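Side-chain contacts in SnoaL-like domain-containing protein (Burkholderia thailandensis E264, PDB 3H3H), which is of unknown function but belongs to the SnoaL-like family of the NTF2 clan, whose cone-shaped fold probably encloses a ligand-binding pocket: residues B[16-19]-B[20-24]; B[27-30]-B[31-35]; B[59-62]-B[63-67]. All coordinates share one frame; numbering follows the deposited sequence.

Contact 1: B[16-19]-B[20-24]; sequences EWID and AWNAH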
loop_
_atom_site.group_PDB
_atom_site.type_symbol
_atom_site.label_atom_id
_atom_site.label_comp_id
_atom_site.label_asym_id
_atom_site.label_seq_id
_atom_site.Cartn_x
_atom_site.Cartn_y
_atom_site.Cartn_z
ATOM N N GLU B 16 7.023 15.995 -3.430
ATOM C CA GLU B 16 8.476 16.026 -3.539
ATOM C C GLU B 16 8.964 14.745 -4.173
ATOM O O GLU B 16 9.837 14.807 -5.010
ATOM C CB GLU B 16 9.155 16.244 -2.186
ATOM C CG GLU B 16 8.803 17.546 -1.592
ATOM C CD GLU B 16 9.422 17.779 -0.208
ATOM O OE1 GLU B 16 9.976 16.864 0.415
ATOM O OE2 GLU B 16 9.295 18.893 0.295
ATOM N N TRP B 17 8.393 13.591 -3.796
ATOM C CA TRP B 17 8.872 12.311 -4.299
ATOM C C TRP B 17 8.591 12.208 -5.787
ATOM O O TRP B 17 9.468 11.829 -6.563
ATOM C CB TRP B 17 8.161 11.143 -3.565
ATOM C CG TRP B 17 8.680 9.831 -3.884
ATOM C CD1 TRP B 17 9.709 9.159 -3.266
ATOM C CD2 TRP B 17 8.106 8.921 -4.803
ATOM N NE1 TRP B 17 9.877 7.927 -3.853
ATOM C CE2 TRP B 17 8.854 7.721 -4.738
ATOM C CE3 TRP B 17 7.044 9.007 -5.701
ATOM C CZ2 TRP B 17 8.586 6.630 -5.562
ATOM C CZ3 TRP B 17 6.748 7.885 -6.482
ATOM C CH2 TRP B 17 7.524 6.735 -6.428
ATOM N N ILE B 18 7.374 12.550 -6.215
ATOM C CA ILE B 18 7.033 12.549 -7.641
ATOM C C ILE B 18 7.942 13.526 -8.411
ATOM O O ILE B 18 8.494 13.191 -9.452
ATOM C CB ILE B 18 5.575 12.926 -7.849
ATOM C CG1 ILE B 18 4.657 11.830 -7.338
ATOM C CG2 ILE B 18 5.255 13.246 -9.348
ATOM C CD1 ILE B 18 4.601 10.586 -8.195
ATOM N N ASP B 19 8.100 14.705 -7.863
ATOM C CA ASP B 19 8.916 15.719 -8.544
ATOM C C ASP B 19 10.356 15.273 -8.619
ATOM O O ASP B 19 11.008 15.576 -9.611
ATOM C CB ASP B 19 8.821 17.054 -7.844
ATOM C CG ASP B 19 7.485 17.753 -8.095
ATOM O OD1 ASP B 19 6.669 17.272 -8.900
ATOM O OD2 ASP B 19 7.247 18.785 -7.468
ATOM N N ALA B 20 10.863 14.572 -7.606
ATOM C CA ALA B 20 12.272 14.166 -7.598
ATOM C C ALA B 20 12.520 13.119 -8.695
ATOM O O ALA B 20 13.512 13.184 -9.437
ATOM C CB ALA B 20 12.686 13.619 -6.238
ATOM N N TRP B 21 11.624 12.152 -8.798
ATOM C CA TRP B 21 11.673 11.183 -9.866
ATOM C C TRP B 21 11.589 11.850 -11.232
ATOM O O TRP B 21 12.393 11.578 -12.126
ATOM C CB TRP B 21 10.564 10.135 -9.694
ATOM C CG TRP B 21 11.028 9.073 -8.710
ATOM C CD1 TRP B 21 10.722 8.984 -7.392
ATOM C CD2 TRP B 21 11.906 7.988 -9.003
ATOM N NE1 TRP B 21 11.341 7.908 -6.845
ATOM C CE2 TRP B 21 12.066 7.273 -7.813
ATOM C CE3 TRP B 21 12.560 7.538 -10.156
ATOM C CZ2 TRP B 21 12.885 6.177 -7.720
ATOM C CZ3 TRP B 21 13.362 6.410 -10.053
ATOM C CH2 TRP B 21 13.490 5.739 -8.845
ATOM N N ASN B 22 10.656 12.794 -11.375
ATOM C CA ASN B 22 10.427 13.444 -12.658
ATOM C C ASN B 22 11.598 14.312 -13.087
ATOM O O ASN B 22 11.821 14.551 -14.301
ATOM C CB ASN B 22 9.094 14.202 -12.644
ATOM C CG ASN B 22 7.918 13.238 -12.715
ATOM O OD1 ASN B 22 8.142 12.083 -13.037
ATOM N ND2 ASN B 22 6.692 13.683 -12.430
ATOM N N ALA B 23 12.311 14.831 -12.083
ATOM C CA ALA B 23 13.525 15.611 -12.270
ATOM C C ALA B 23 14.726 14.706 -12.507
ATOM O O ALA B 23 15.813 15.192 -12.834
ATOM C CB ALA B 23 13.759 16.469 -11.081
ATOM N N HIS B 24 14.527 13.394 -12.366
ATOM C CA HIS B 24 15.621 12.421 -12.542
ATOM C C HIS B 24 16.847 12.750 -11.666
ATOM O O HIS B 24 18.032 12.706 -12.118
ATOM C CB HIS B 24 16.024 12.341 -13.999
ATOM C CG HIS B 24 14.888 12.157 -14.946
ATOM N ND1 HIS B 24 14.832 12.828 -16.145
ATOM C CD2 HIS B 24 13.753 11.413 -14.878
ATOM C CE1 HIS B 24 13.714 12.509 -16.774
ATOM N NE2 HIS B 24 13.063 11.627 -16.043
HETATM O O HOH W 1 6.529 16.253 -11.458
#

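Contact 2: B[27-30]-B[31-35]; sequences DAIL and SHYAD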
loop_
_atom_site.group_PDB
_atom_site.type_symbol
_atom_site.label_atom_id
_atom_site.label_comp_id
_atom_site.label_asym_id
_atom_site.label_seq_id
_atom_site.Cartn_x
_atom_site.Cartn_y
_atom_site.Cartn_z
ATOM N N ASP B 27 19.884 12.138 -6.104
ATOM C CA ASP B 27 20.137 12.659 -4.765
ATOM C C ASP B 27 18.834 13.114 -4.115
ATOM O O ASP B 27 18.626 12.852 -2.945
ATOM C CB ASP B 27 21.122 13.821 -4.843
ATOM C CG ASP B 27 21.496 14.358 -3.496
ATOM O OD1 ASP B 27 22.252 13.620 -2.805
ATOM O OD2 ASP B 27 21.066 15.478 -3.149
ATOM N N ALA B 28 17.971 13.793 -4.863
ATOM C CA ALA B 28 16.723 14.260 -4.276
ATOM C C ALA B 28 15.830 13.089 -3.874
ATOM O O ALA B 28 15.193 13.082 -2.811
ATOM C CB ALA B 28 15.982 15.184 -5.271
ATOM N N ILE B 29 15.741 12.124 -4.751
ATOM C CA ILE B 29 14.938 10.920 -4.461
ATOM C C ILE B 29 15.399 10.277 -3.153
ATOM O O ILE B 29 14.573 10.061 -2.244
ATOM C CB ILE B 29 15.042 9.899 -5.593
ATOM C CG1 ILE B 29 14.398 10.443 -6.889
ATOM C CG2 ILE B 29 14.383 8.566 -5.199
ATOM C CD1 ILE B 29 14.929 9.680 -8.113
ATOM N N LEU B 30 16.705 10.028 -3.050
ATOM C CA LEU B 30 17.307 9.280 -1.934
ATOM C C LEU B 30 17.222 10.069 -0.642
ATOM O O LEU B 30 17.307 9.472 0.428
ATOM C CB LEU B 30 18.721 8.835 -2.250
ATOM C CG LEU B 30 18.816 7.652 -3.213
ATOM C CD1 LEU B 30 20.206 7.339 -3.614
ATOM C CD2 LEU B 30 18.202 6.378 -2.603
ATOM N N SER B 31 17.087 11.397 -0.732
ATOM C CA SER B 31 17.016 12.247 0.445
ATOM C C SER B 31 15.795 11.886 1.283
ATOM O O SER B 31 15.787 12.153 2.458
ATOM C CB SER B 31 16.966 13.737 0.091
ATOM O OG SER B 31 15.703 14.114 -0.432
ATOM N N HIS B 32 14.804 11.236 0.684
ATOM C CA HIS B 32 13.605 10.936 1.367
ATOM C C HIS B 32 13.693 9.627 2.158
ATOM O O HIS B 32 12.749 9.299 2.831
ATOM C CB HIS B 32 12.462 10.804 0.379
ATOM C CG HIS B 32 12.139 12.117 -0.254
ATOM N ND1 HIS B 32 11.537 13.146 0.453
ATOM C CD2 HIS B 32 12.501 12.636 -1.455
ATOM C CE1 HIS B 32 11.457 14.210 -0.332
ATOM N NE2 HIS B 32 12.048 13.936 -1.484
ATOM N N TYR B 33 14.785 8.902 1.972
ATOM C CA TYR B 33 14.913 7.532 2.508
ATOM C C TYR B 33 15.928 7.482 3.627
ATOM O O TYR B 33 16.938 8.178 3.600
ATOM C CB TYR B 33 15.316 6.577 1.382
ATOM C CG TYR B 33 14.257 6.382 0.298
ATOM C CD1 TYR B 33 14.078 7.329 -0.723
ATOM C CD2 TYR B 33 13.397 5.302 0.307
ATOM C CE1 TYR B 33 13.143 7.177 -1.661
ATOM C CE2 TYR B 33 12.453 5.122 -0.639
ATOM C CZ TYR B 33 12.304 6.065 -1.650
ATOM O OH TYR B 33 11.425 5.911 -2.697
ATOM N N ALA B 34 15.639 6.629 4.599
ATOM C CA ALA B 34 16.523 6.339 5.694
ATOM C C ALA B 34 17.672 5.411 5.254
ATOM O O ALA B 34 17.549 4.682 4.283
ATOM C CB ALA B 34 15.738 5.668 6.823
ATOM N N ASP B 35 18.804 5.505 5.942
ATOM C CA ASP B 35 19.857 4.545 5.716
ATOM C C ASP B 35 19.300 3.142 5.942
ATOM O O ASP B 35 18.538 2.891 6.883
ATOM C CB ASP B 35 21.027 4.791 6.667
ATOM C CG ASP B 35 21.753 6.110 6.375
ATOM O OD1 ASP B 35 21.807 6.538 5.234
ATOM O OD2 ASP B 35 22.311 6.685 7.322
#

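Contact 3: B[59-62]-B[63-67]; sequences EQVG and AYWRE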
loop_
_atom_site.group_PDB
_atom_site.type_symbol
_atom_site.label_atom_id
_atom_site.label_comp_id
_atom_site.label_asym_id
_atom_site.label_seq_id
_atom_site.Cartn_x
_atom_site.Cartn_y
_atom_site.Cartn_z
ATOM N N GLU B 59 23.057 2.248 -1.330
ATOM C CA GLU B 59 24.041 1.844 -2.319
ATOM C C GLU B 59 23.359 0.840 -3.234
ATOM O O GLU B 59 23.335 1.000 -4.458
ATOM C CB GLU B 59 25.282 1.219 -1.658
ATOM C CG GLU B 59 26.252 0.565 -2.669
ATOM C CD GLU B 59 27.417 -0.193 -2.011
ATOM O OE1 GLU B 59 27.303 -0.633 -0.840
ATOM O OE2 GLU B 59 28.461 -0.356 -2.675
ATOM N N GLN B 60 22.755 -0.165 -2.617
ATOM C CA GLN B 60 22.239 -1.288 -3.403
ATOM C C GLN B 60 21.008 -0.860 -4.208
ATOM O O GLN B 60 20.909 -1.110 -5.408
ATOM C CB GLN B 60 21.911 -2.481 -2.521
ATOM C CG GLN B 60 21.353 -3.601 -3.314
ATOM C CD GLN B 60 21.154 -4.849 -2.507
ATOM O OE1 GLN B 60 20.405 -4.860 -1.518
ATOM N NE2 GLN B 60 21.800 -5.932 -2.939
ATOM N N VAL B 61 20.046 -0.244 -3.531
ATOM C CA VAL B 61 18.820 0.183 -4.213
ATOM C C VAL B 61 19.101 1.341 -5.155
ATOM O O VAL B 61 18.647 1.330 -6.288
ATOM C CB VAL B 61 17.707 0.544 -3.211
ATOM C CG1 VAL B 61 16.467 0.978 -4.010
ATOM C CG2 VAL B 61 17.389 -0.654 -2.300
ATOM N N GLY B 62 19.942 2.276 -4.719
ATOM C CA GLY B 62 20.345 3.428 -5.522
ATOM C C GLY B 62 20.992 3.028 -6.835
ATOM O O GLY B 62 20.780 3.722 -7.808
ATOM N N ALA B 63 21.774 1.937 -6.841
ATOM C CA ALA B 63 22.449 1.461 -8.060
ATOM C C ALA B 63 21.418 1.144 -9.131
ATOM O O ALA B 63 21.607 1.459 -10.289
ATOM C CB ALA B 63 23.337 0.248 -7.751
ATOM N N TYR B 64 20.333 0.518 -8.713
ATOM C CA TYR B 64 19.263 0.182 -9.635
ATOM C C TYR B 64 18.536 1.414 -10.103
ATOM O O TYR B 64 18.250 1.581 -11.291
ATOM C CB TYR B 64 18.293 -0.799 -9.001
ATOM C CG TYR B 64 18.862 -2.219 -9.051
ATOM C CD1 TYR B 64 18.802 -2.972 -10.205
ATOM C CD2 TYR B 64 19.522 -2.765 -7.934
ATOM C CE1 TYR B 64 19.369 -4.251 -10.247
ATOM C CE2 TYR B 64 20.061 -4.030 -7.965
ATOM C CZ TYR B 64 19.988 -4.766 -9.102
ATOM O OH TYR B 64 20.548 -6.023 -9.077
ATOM N N TRP B 65 18.212 2.291 -9.170
ATOM C CA TRP B 65 17.529 3.507 -9.582
ATOM C C TRP B 65 18.371 4.382 -10.512
ATOM O O TRP B 65 17.814 5.022 -11.443
ATOM C CB TRP B 65 17.063 4.283 -8.355
ATOM C CG TRP B 65 16.036 3.529 -7.550
ATOM C CD1 TRP B 65 15.458 2.342 -7.892
ATOM C CD2 TRP B 65 15.514 3.903 -6.280
ATOM N NE1 TRP B 65 14.591 1.955 -6.924
ATOM C CE2 TRP B 65 14.578 2.914 -5.929
ATOM C CE3 TRP B 65 15.715 5.004 -5.425
ATOM C CZ2 TRP B 65 13.896 2.941 -4.745
ATOM C CZ3 TRP B 65 15.025 5.062 -4.249
ATOM C CH2 TRP B 65 14.112 4.027 -3.917
ATOM N N ARG B 66 19.677 4.462 -10.237
ATOM C CA ARG B 66 20.611 5.181 -11.052
ATOM C C ARG B 66 20.549 4.633 -12.466
ATOM O O ARG B 66 20.466 5.415 -13.427
ATOM C CB ARG B 66 22.025 5.130 -10.463
ATOM C CG ARG B 66 23.102 5.938 -11.201
ATOM C CD ARG B 66 24.463 5.897 -10.471
ATOM N NE ARG B 66 24.305 6.374 -9.115
ATOM C CZ ARG B 66 24.306 5.624 -8.016
ATOM N NH1 ARG B 66 24.549 4.318 -8.049
ATOM N NH2 ARG B 66 24.051 6.199 -6.866
ATOM N N GLU B 67 20.558 3.305 -12.597
ATOM C CA GLU B 67 20.498 2.716 -13.911
ATOM C C GLU B 67 19.141 2.883 -14.578
ATOM O O GLU B 67 19.085 3.111 -15.802
ATOM C CB GLU B 67 20.907 1.258 -13.855
ATOM C CG GLU B 67 21.060 0.590 -15.209
ATOM C CD GLU B 67 22.118 1.212 -16.133
ATOM O OE1 GLU B 67 22.997 1.989 -15.685
ATOM O OE2 GLU B 67 22.077 0.920 -17.332
HETATM O O HOH W 2 25.066 2.817 -5.681
#

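Contact 1: B[16-19]-B[20-24]
Glu16 reaches Ala20 through its backbone, the amide N of Ala20 donating to Glu16 O at 2.8 Å, while the Glu16 carboxylate is bonded to Gln12 NE2 through OE2. The small methyl of Ala20 packs on Ala28 and Ile29 of helix 26-30. One residue on, Trp17 stands with CG anti to its backbone N (chi1 -173°), which lays one indole face against the next turn. Trp21 CD1 sits 3.4 Å above the plane of that ring, over its centre, and the two indoles meet obliquely, planes at 58°. Trp17 NE1 comes within 3.3 Å of Trp21 NE1, but both are donors; the N-H of Trp17 is bonded to Tyr33 OH instead. Such an aromatic i, i+4 pair suits the inner face of helix 7-22, the long N-terminal helix that lies across the curved sheet in the NTF2-like fold. Ile18, also buried, runs alongside Asn22, its CG2 3.4 Å from Asn22 ND2. At exposed Asp19 the link becomes polar: a water donates to Asp19 OD1 at 2.8 Å and accepts from Asn22 ND2, whereas Asn22 OD1 takes the amide N-H of Phe77. Asp19 O receives Ala23 N, just before His24 closes the helix in a Schellman motif.

Contact 2: B[27-30]-B[31-35]
Ser31 swings OG into the crowded position between its backbone N and carbonyl carbon (chi1 74°), which drops the short hydroxyl back onto Ala28 O, one turn earlier, in a bond of 2.6 Å. His32 and Tyr33 instead set CG beside the backbone N, and both rings turn back toward helix 26-30. The carbonyl of Ala28 is met by His32 as well: His32 CD2 lies 3.0 Å from Ala28 O, a polarised C-H rather than an N-H. Ser31 N adds two weak bonds, to Asp27 O and Ala28 O. The next carbonyl, Ile29 O, lies in the plane of the Tyr33 ring at its edge, 3.2 Å from CD1, and also accepts His32 N at 3.2 Å, from 45° out of the carbonyl plane. Tyr33 N closes a type I turn onto Leu30 O, leading from the helix into strand 33-34. Ile29 CG2 lies 4.0 Å from Tyr33 CE1, a branched apolar side chain alongside the buried ring, whose hydroxyl has its partner in Trp17. The carbonyls of the last turn are thus met by a hydroxyl, backbone amides and aromatic C-H groups, with Lys58 NZ also on Leu30 O.

Contact 3: B[59-62]-B[63-67]
Helix 58-71 borders a probable ligand pocket, with an unidentified ligand beside Trp65, and the i, i+4 pair Val61 and Trp65 lies on its inward side. Val61 CG1, anti to its backbone N (chi1 180°), lies over one face of Trp65: it stands 3.6 Å from the centroid of the six-membered ring, 26° off the normal, a CH-pi contact. CE2 of Trp65 is as near as 3.3 Å to Val61 CG1, so the packing is tight, and a beta-branched residue fits because one methyl meets the ring while the side chain also packs on Phe37, Met39 and Leu55. In the backbone, Trp65 N donates to Val61 O at 3.1 Å. The ring of Tyr64 turns its edge to Gln60 O, with CD2 at 3.3 Å from that oxygen. On the exposed side, Arg66 bends at chi3 (-57°) and lays one guanidinium face above Gly62 O. Arg66 NH1 donates in plane to a water at 2.9 Å, and that water donates to Glu59 O, a second partner for a carbonyl already bonded to Ala63 N. Aliphatic and aromatic residues within and flexible charged ones without are the pattern of an amphipathic helix, here one packed against the sheet of an NTF2-like cone.

The three contacts meet around one aromatic cluster. Contacts 1 and 3 each lie within a single helix and each has a buried side and a wet one, with a water bridge on the latter; contact 2 instead spans the end of helix 26-30 and its passage into strand 33-34, and relies on hydrogen bonds and C-H contacts to the carbonyls of the last helical turn. There Ile29 and Tyr33 are buried while Ser31 is exposed. The bond between Trp17 and Tyr33 ties contact 1 to contact 2, and Trp65 of contact 3 meets Trp21 and Tyr33 edge-to-face, with Ile29 also packed on it. All three place an aromatic side chain near the unidentified ligand, that of Trp65 coming nearest.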